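Local coordinates for ABC transporter substrate-binding protein (Staphylococcus aureus subsp. aureus NCTC 8325, PDB 3UN6) that binds zinc and is probably the substrate-binding component of an ABC-type import system, although its natural ligand is not established, at residues A[248-261]-A[272-284]. Numbering follows the deposited sequence.
Sequences GFKMNDRKQSVDIM and LTQSAAWTSYGDL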
ATOM      1  N   GLY A 248      -4.033 -13.813   5.685  1.00 25.97           N
ATOM      2  CA  GLY A 248      -3.151 -12.883   6.368  1.00 25.87           C
ATOM      3  C   GLY A 248      -2.216 -13.559   7.339  1.00 26.57           C
ATOM      4  O   GLY A 248      -1.054 -13.174   7.450  1.00 26.83           O
ATOM      5  N   PHE A 249      -2.713 -14.575   8.019  1.00 28.20           N
ATOM      6  CA  PHE A 249      -1.890 -15.340   8.959  1.00 30.66           C
ATOM      7  C   PHE A 249      -0.997 -16.349   8.238  1.00 32.00           C
ATOM      8  O   PHE A 249       0.134 -16.561   8.649  1.00 33.06           O
ATOM      9  CB  PHE A 249      -2.757 -15.993  10.026  1.00 31.23           C
ATOM     10  CG  PHE A 249      -3.400 -14.993  10.957  1.00 31.64           C
ATOM     11  CD1 PHE A 249      -2.675 -14.437  11.994  1.00 35.13           C
ATOM     12  CD2 PHE A 249      -4.717 -14.592  10.777  1.00 33.18           C
ATOM     13  CE1 PHE A 249      -3.252 -13.498  12.855  1.00 36.71           C
ATOM     14  CE2 PHE A 249      -5.308 -13.654  11.622  1.00 34.57           C
ATOM     15  CZ  PHE A 249      -4.569 -13.105  12.668  1.00 36.98           C
ATOM     16  N   LYS A 250      -1.492 -16.962   7.169  1.00 32.85           N
ATOM     17  CA  LYS A 250      -0.645 -17.848   6.342  1.00 35.20           C
ATOM     18  C   LYS A 250       0.606 -17.104   5.830  1.00 35.46           C
ATOM     19  O   LYS A 250       1.692 -17.682   5.710  1.00 34.25           O
ATOM     20  CB  LYS A 250      -1.420 -18.352   5.113  1.00 35.71           C
ATOM     21  CG  LYS A 250      -2.104 -19.673   5.235  1.00 41.50           C
ATOM     22  CD  LYS A 250      -1.075 -20.810   5.310  1.00 48.24           C
ATOM     23  CE  LYS A 250      -1.717 -22.160   5.083  1.00 53.42           C
ATOM     24  NZ  LYS A 250      -2.918 -22.351   5.944  1.00 57.83           N
HETATM   25  N   MSE A 251       0.424 -15.819   5.541  1.00 34.13           N
HETATM   26  CA  MSE A 251       1.468 -14.958   4.976  1.00 35.21           C
HETATM   27  C   MSE A 251       2.567 -14.549   5.941  1.00 37.01           C
HETATM   28  O   MSE A 251       3.534 -13.898   5.530  1.00 38.09           O
HETATM   29  CB  MSE A 251       0.840 -13.730   4.351  1.00 33.15           C
HETATM   30  CG  MSE A 251       0.038 -14.026   3.084  1.00 35.48           C
HETATM   31 SE   MSE A 251       1.154 -14.411   1.489  1.00 34.86          SE
HETATM   32  CE  MSE A 251       1.759 -12.618   1.067  1.00 32.77           C
ATOM     33  N   ASN A 252       2.417 -14.896   7.212  1.00 39.71           N
ATOM     34  CA  ASN A 252       3.476 -14.665   8.193  1.00 42.28           C
ATOM     35  C   ASN A 252       4.663 -15.551   7.871  1.00 44.42           C
ATOM     36  O   ASN A 252       5.819 -15.159   8.050  1.00 45.03           O
ATOM     37  CB  ASN A 252       3.002 -14.978   9.614  1.00 43.09           C
ATOM     38  CG  ASN A 252       2.186 -13.858  10.216  1.00 43.26           C
ATOM     39  OD1 ASN A 252       2.404 -12.681   9.914  1.00 46.04           O
ATOM     40  ND2 ASN A 252       1.276 -14.213  11.122  1.00 47.63           N
ATOM     41  N   ASP A 253       4.374 -16.773   7.437  1.00 45.80           N
ATOM     42  CA  ASP A 253       5.414 -17.672   7.032  1.00 46.42           C
ATOM     43  C   ASP A 253       6.084 -17.057   5.799  1.00 46.52           C
ATOM     44  O   ASP A 253       5.452 -16.934   4.751  1.00 44.39           O
ATOM     45  CB  ASP A 253       4.832 -19.034   6.690  1.00 47.58           C
ATOM     46  CG  ASP A 253       5.862 -19.958   6.068  1.00 50.00           C
ATOM     47  OD1 ASP A 253       7.011 -19.508   5.899  1.00 53.51           O
ATOM     48  OD2 ASP A 253       5.530 -21.110   5.731  1.00 52.92           O
ATOM     49  N   ARG A 254       7.353 -16.663   5.929  1.00 47.59           N
ATOM     50  CA  ARG A 254       8.092 -16.042   4.807  1.00 47.33           C
ATOM     51  C   ARG A 254       8.277 -16.848   3.536  1.00 46.35           C
ATOM     52  O   ARG A 254       8.338 -16.256   2.453  1.00 45.20           O
ATOM     53  CB  ARG A 254       9.477 -15.534   5.218  1.00 48.81           C
ATOM     54  CG  ARG A 254       9.559 -14.027   5.301  1.00 51.43           C
ATOM     55  CD  ARG A 254       9.001 -13.444   6.562  1.00 55.42           C
ATOM     56  NE  ARG A 254       9.013 -11.985   6.456  1.00 58.71           N
ATOM     57  CZ  ARG A 254       8.992 -11.151   7.488  1.00 61.12           C
ATOM     58  NH1 ARG A 254       8.999  -9.843   7.274  1.00 64.12           N
ATOM     59  NH2 ARG A 254       8.989 -11.612   8.728  1.00 62.89           N
ATOM     60  N   LYS A 255       8.420 -18.164   3.643  1.00 45.99           N
ATOM     61  CA  LYS A 255       8.578 -18.969   2.431  1.00 46.63           C
ATOM     62  C   LYS A 255       7.350 -18.759   1.559  1.00 43.81           C
ATOM     63  O   LYS A 255       7.480 -18.540   0.365  1.00 42.52           O
ATOM     64  CB  LYS A 255       8.747 -20.469   2.707  1.00 47.99           C
ATOM     65  CG  LYS A 255       8.754 -21.297   1.400  1.00 50.44           C
ATOM     66  CD  LYS A 255       8.669 -22.796   1.625  1.00 55.16           C
ATOM     67  CE  LYS A 255       8.396 -23.537   0.307  1.00 55.46           C
ATOM     68  NZ  LYS A 255       8.294 -25.012   0.498  1.00 59.95           N
ATOM     69  N   GLN A 256       6.173 -18.856   2.182  1.00 42.29           N
ATOM     70  CA  GLN A 256       4.892 -18.670   1.502  1.00 40.67           C
ATOM     71  C   GLN A 256       4.715 -17.306   0.852  1.00 37.05           C
ATOM     72  O   GLN A 256       4.280 -17.237  -0.293  1.00 37.18           O
ATOM     73  CB  GLN A 256       3.716 -18.934   2.457  1.00 41.16           C
ATOM     74  CG  GLN A 256       3.062 -20.328   2.306  1.00 46.92           C
ATOM     75  CD  GLN A 256       2.168 -20.434   1.035  1.00 49.67           C
ATOM     76  OE1 GLN A 256       2.242 -19.593   0.129  1.00 48.48           O
ATOM     77  NE2 GLN A 256       1.325 -21.464   0.985  1.00 52.78           N
ATOM     78  N   SER A 257       5.026 -16.225   1.559  1.00 33.75           N
ATOM     79  CA  SER A 257       4.821 -14.900   0.975  1.00 32.03           C
ATOM     80  C   SER A 257       5.686 -14.736  -0.276  1.00 31.11           C
ATOM     81  O   SER A 257       5.228 -14.153  -1.267  1.00 29.88           O
ATOM     82  CB  SER A 257       5.069 -13.770   1.981  1.00 31.59           C
ATOM     83  OG  SER A 257       6.356 -13.865   2.563  1.00 32.61           O
ATOM     84  N   VAL A 258       6.913 -15.261  -0.229  1.00 27.73           N
ATOM     85  CA  VAL A 258       7.815 -15.216  -1.388  1.00 28.83           C
ATOM     86  C   VAL A 258       7.217 -16.026  -2.528  1.00 28.23           C
ATOM     87  O   VAL A 258       7.098 -15.533  -3.636  1.00 27.44           O
ATOM     88  CB  VAL A 258       9.263 -15.759  -1.075  1.00 29.11           C
ATOM     89  CG1 VAL A 258      10.088 -15.885  -2.371  1.00 29.84           C
ATOM     90  CG2 VAL A 258       9.988 -14.842  -0.043  1.00 30.16           C
ATOM     91  N   ASP A 259       6.842 -17.271  -2.244  1.00 29.94           N
ATOM     92  CA  ASP A 259       6.259 -18.168  -3.260  1.00 31.47           C
ATOM     93  C   ASP A 259       4.999 -17.555  -3.911  1.00 30.59           C
ATOM     94  O   ASP A 259       4.829 -17.622  -5.129  1.00 30.86           O
ATOM     95  CB  ASP A 259       5.946 -19.544  -2.646  1.00 32.89           C
ATOM     96  CG  ASP A 259       7.221 -20.324  -2.227  1.00 35.90           C
ATOM     97  OD1 ASP A 259       8.310 -20.050  -2.771  1.00 35.80           O
ATOM     98  OD2 ASP A 259       7.117 -21.218  -1.356  1.00 37.79           O
ATOM     99  N   ILE A 260       4.124 -16.964  -3.104  1.00 29.44           N
ATOM    100  CA  ILE A 260       2.935 -16.278  -3.655  1.00 29.35           C
ATOM    101  C   ILE A 260       3.325 -15.193  -4.651  1.00 26.98           C
ATOM    102  O   ILE A 260       2.819 -15.137  -5.759  1.00 25.84           O
ATOM    103  CB  ILE A 260       2.074 -15.634  -2.541  1.00 29.25           C
ATOM    104  CG1 ILE A 260       1.011 -16.623  -2.053  1.00 34.29           C
ATOM    105  CG2 ILE A 260       1.356 -14.435  -3.058  1.00 33.13           C
ATOM    106  CD1 ILE A 260      -0.019 -17.035  -3.155  1.00 37.35           C
HETATM  107  N   MSE A 261       4.236 -14.326  -4.238  1.00 26.50           N
HETATM  108  CA  MSE A 261       4.650 -13.230  -5.076  1.00 27.15           C
HETATM  109  C   MSE A 261       5.423 -13.642  -6.331  1.00 27.07           C
HETATM  110  O   MSE A 261       5.192 -13.063  -7.392  1.00 26.43           O
HETATM  111  CB  MSE A 261       5.451 -12.222  -4.265  1.00 26.90           C
HETATM  112  CG  MSE A 261       4.618 -11.611  -3.143  1.00 28.17           C
HETATM  113 SE   MSE A 261       5.566 -10.162  -2.338  1.00 37.54          SE
HETATM  114  CE  MSE A 261       6.946 -11.011  -1.637  1.00 17.43           C
ATOM    115  N   LEU A 272      12.096 -10.329  -4.750  1.00 23.20           N
ATOM    116  CA  LEU A 272      10.891 -10.573  -3.951  1.00 24.15           C
ATOM    117  C   LEU A 272      11.202 -11.120  -2.540  1.00 23.48           C
ATOM    118  O   LEU A 272      10.411 -10.910  -1.612  1.00 24.09           O
ATOM    119  CB  LEU A 272       9.899 -11.460  -4.716  1.00 22.58           C
ATOM    120  CG  LEU A 272       9.309 -10.776  -5.964  1.00 24.24           C
ATOM    121  CD1 LEU A 272       8.620 -11.805  -6.832  1.00 24.38           C
ATOM    122  CD2 LEU A 272       8.347  -9.617  -5.585  1.00 18.18           C
ATOM    123  N   THR A 273      12.348 -11.789  -2.388  1.00 23.68           N
ATOM    124  CA  THR A 273      12.799 -12.248  -1.067  1.00 24.72           C
ATOM    125  C   THR A 273      13.137 -11.013  -0.233  1.00 24.39           C
ATOM    126  O   THR A 273      12.708 -10.889   0.911  1.00 24.86           O
ATOM    127  CB  THR A 273      13.998 -13.179  -1.182  1.00 25.73           C
ATOM    128  OG1 THR A 273      13.595 -14.326  -1.934  1.00 28.66           O
ATOM    129  CG2 THR A 273      14.465 -13.634   0.204  1.00 24.08           C
ATOM    130  N   GLN A 274      13.889 -10.080  -0.814  1.00 23.86           N
ATOM    131  CA  GLN A 274      14.189  -8.829  -0.121  1.00 24.20           C
ATOM    132  C   GLN A 274      12.882  -8.077   0.234  1.00 23.35           C
ATOM    133  O   GLN A 274      12.717  -7.576   1.354  1.00 24.57           O
ATOM    134  CB  GLN A 274      15.098  -7.953  -0.994  1.00 24.56           C
ATOM    135  CG  GLN A 274      15.394  -6.565  -0.413  1.00 27.21           C
ATOM    136  CD  GLN A 274      16.450  -5.848  -1.228  1.00 32.14           C
ATOM    137  OE1 GLN A 274      17.306  -6.486  -1.822  1.00 36.03           O
ATOM    138  NE2 GLN A 274      16.398  -4.537  -1.254  1.00 31.56           N
ATOM    139  N   SER A 275      11.955  -8.026  -0.726  1.00 22.91           N
ATOM    140  CA  SER A 275      10.682  -7.330  -0.564  1.00 21.17           C
ATOM    141  C   SER A 275       9.838  -7.939   0.552  1.00 23.91           C
ATOM    142  O   SER A 275       9.268  -7.218   1.379  1.00 21.93           O
ATOM    143  CB  SER A 275       9.909  -7.367  -1.881  1.00 21.99           C
ATOM    144  OG  SER A 275      10.623  -6.668  -2.911  1.00 20.76           O
ATOM    145  N   ALA A 276       9.782  -9.269   0.565  1.00 23.45           N
ATOM    146  CA  ALA A 276       9.013 -10.001   1.544  1.00 25.86           C
ATOM    147  C   ALA A 276       9.649  -9.942   2.931  1.00 26.53           C
ATOM    148  O   ALA A 276       8.932  -9.916   3.939  1.00 26.61           O
ATOM    149  CB  ALA A 276       8.853 -11.455   1.094  1.00 25.73           C
ATOM    150  N   ALA A 277      10.982  -9.903   2.983  1.00 26.13           N
ATOM    151  CA  ALA A 277      11.683  -9.834   4.252  1.00 26.38           C
ATOM    152  C   ALA A 277      11.249  -8.608   5.055  1.00 27.26           C
ATOM    153  O   ALA A 277      11.146  -8.701   6.267  1.00 27.41           O
ATOM    154  CB  ALA A 277      13.187  -9.829   4.059  1.00 25.98           C
ATOM    155  N   TRP A 278      10.956  -7.485   4.388  1.00 26.03           N
ATOM    156  CA  TRP A 278      10.597  -6.243   5.100  1.00 26.67           C
ATOM    157  C   TRP A 278       9.101  -5.919   5.172  1.00 25.39           C
ATOM    158  O   TRP A 278       8.717  -4.844   5.649  1.00 24.26           O
ATOM    159  CB  TRP A 278      11.393  -5.053   4.522  1.00 28.06           C
ATOM    160  CG  TRP A 278      12.861  -5.176   4.769  1.00 29.82           C
ATOM    161  CD1 TRP A 278      13.784  -5.863   4.000  1.00 24.17           C
ATOM    162  CD2 TRP A 278      13.580  -4.676   5.901  1.00 34.74           C
ATOM    163  NE1 TRP A 278      15.018  -5.787   4.578  1.00 32.01           N
ATOM    164  CE2 TRP A 278      14.928  -5.062   5.740  1.00 32.15           C
ATOM    165  CE3 TRP A 278      13.223  -3.912   7.019  1.00 36.87           C
ATOM    166  CZ2 TRP A 278      15.915  -4.703   6.642  1.00 36.95           C
ATOM    167  CZ3 TRP A 278      14.203  -3.556   7.916  1.00 38.60           C
ATOM    168  CH2 TRP A 278      15.536  -3.955   7.730  1.00 40.60           C
ATOM    169  N   THR A 279       8.259  -6.849   4.724  1.00 24.56           N
ATOM    170  CA  THR A 279       6.825  -6.679   4.782  1.00 24.37           C
ATOM    171  C   THR A 279       6.306  -7.723   5.772  1.00 24.11           C
ATOM    172  O   THR A 279       6.905  -8.769   5.923  1.00 24.37           O
ATOM    173  CB  THR A 279       6.177  -6.867   3.394  1.00 24.12           C
ATOM    174  OG1 THR A 279       6.884  -6.083   2.422  1.00 22.18           O
ATOM    175  CG2 THR A 279       4.700  -6.427   3.409  1.00 24.15           C
ATOM    176  N   SER A 280       5.242  -7.416   6.498  1.00 24.15           N
ATOM    177  CA  SER A 280       4.635  -8.417   7.383  1.00 25.82           C
ATOM    178  C   SER A 280       3.132  -8.367   7.171  1.00 24.79           C
ATOM    179  O   SER A 280       2.609  -7.428   6.555  1.00 22.57           O
ATOM    180  CB  SER A 280       5.031  -8.228   8.855  1.00 27.29           C
ATOM    181  OG  SER A 280       4.315  -7.170   9.452  1.00 32.90           O
ATOM    182  N   TYR A 281       2.439  -9.403   7.616  1.00 24.80           N
ATOM    183  CA  TYR A 281       0.992  -9.478   7.473  1.00 24.82           C
ATOM    184  C   TYR A 281       0.366  -9.834   8.841  1.00 26.17           C
ATOM    185  O   TYR A 281       0.417  -9.026   9.751  1.00 28.38           O
ATOM    186  CB  TYR A 281       0.635 -10.455   6.347  1.00 24.19           C
ATOM    187  CG  TYR A 281       1.261 -10.055   5.032  1.00 23.05           C
ATOM    188  CD1 TYR A 281       0.579  -9.240   4.132  1.00 22.67           C
ATOM    189  CD2 TYR A 281       2.553 -10.453   4.701  1.00 25.81           C
ATOM    190  CE1 TYR A 281       1.154  -8.858   2.939  1.00 26.35           C
ATOM    191  CE2 TYR A 281       3.141 -10.071   3.510  1.00 24.02           C
ATOM    192  CZ  TYR A 281       2.441  -9.273   2.628  1.00 23.91           C
ATOM    193  OH  TYR A 281       3.011  -8.851   1.438  1.00 21.16           O
ATOM    194  N   GLY A 282      -0.235 -11.007   8.989  1.00 26.85           N
ATOM    195  CA  GLY A 282      -0.827 -11.394  10.283  1.00 27.07           C
ATOM    196  C   GLY A 282      -2.153 -10.717  10.601  1.00 27.38           C
ATOM    197  O   GLY A 282      -3.127 -10.824   9.839  1.00 26.85           O
ATOM    198  N   ASP A 283      -2.208 -10.051  11.750  1.00 27.53           N
ATOM    199  CA  ASP A 283      -3.413  -9.356  12.175  1.00 27.96           C
ATOM    200  C   ASP A 283      -3.548  -8.112  11.326  1.00 26.90           C
ATOM    201  O   ASP A 283      -2.733  -7.189  11.430  1.00 27.02           O
ATOM    202  CB  ASP A 283      -3.307  -9.001  13.662  1.00 29.63           C
ATOM    203  CG  ASP A 283      -4.533  -8.281  14.192  1.00 31.31           C
ATOM    204  OD1 ASP A 283      -5.395  -7.835  13.397  1.00 32.65           O
ATOM    205  OD2 ASP A 283      -4.616  -8.144  15.422  1.00 39.44           O
ATOM    206  N   LEU A 284      -4.567  -8.089  10.475  1.00 25.38           N
ATOM    207  CA  LEU A 284      -4.770  -6.981   9.575  1.00 23.70           C
ATOM    208  C   LEU A 284      -5.938  -6.070  10.010  1.00 23.42           C
ATOM    209  O   LEU A 284      -6.549  -5.382   9.190  1.00 22.25           O
ATOM    210  CB  LEU A 284      -4.957  -7.513   8.139  1.00 23.16           C
ATOM    211  CG  LEU A 284      -3.783  -8.291   7.554  1.00 23.10           C
ATOM    212  CD1 LEU A 284      -4.127  -8.848   6.146  1.00 21.28           C
ATOM    213  CD2 LEU A 284      -2.528  -7.439   7.468  1.00 22.88           C
TER
HETATM  214  O   HOH W   1       6.510 -11.218   3.929  1.00 32.51           O
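R254 reaches from helix 254-264 to the C-terminal end of helix 269-277. Its NE donates to A276 O at 3.3 Å, with the oxygen almost in the guanidinium plane; NH1 adds a weak bond to the same oxygen. The T279 amide reaches A276 O from the opposite face of the carbonyl, and a water that donates to this oxygen also bonds S257 OG. R254 NH1 also lies 2.7 Å from T279 O. The chain bend at chi2 (80°) turns the guanidinium toward this helix end.

Beside it the two helices pack through apolar side chains. A276 CB meets V258 CG2. M261 CE presses tightly on A276 CB at 3.4 Å. Both L272 methyls touch M261 CB, and CD1 also lies against the M261 carbonyl.

Toward G282, selenomethionine M251 folds over Y281. Its CE sits over one ring face, 4.0 Å from the centroid, a CH-pi contact, with SE farther above that face. Y281 OH bonds T45 O, which fixes the outer end of the ring. G282 N donates to G248 O at 2.8 Å, and the F249 ring lays one face over G282 O.

T279 OG1 bonds S275 O and T45 OG1, and its side chain lies about 5 Å from that of zinc ligand H46. The contact thus joins the end of helix 234-250, the turn after it and helix 254-264 to helix 269-277 and short strand 279-280, near the zinc site. The positive guanidinium, bonded to A276 O, probably interacts favourably with the partial negative charge of that helix end.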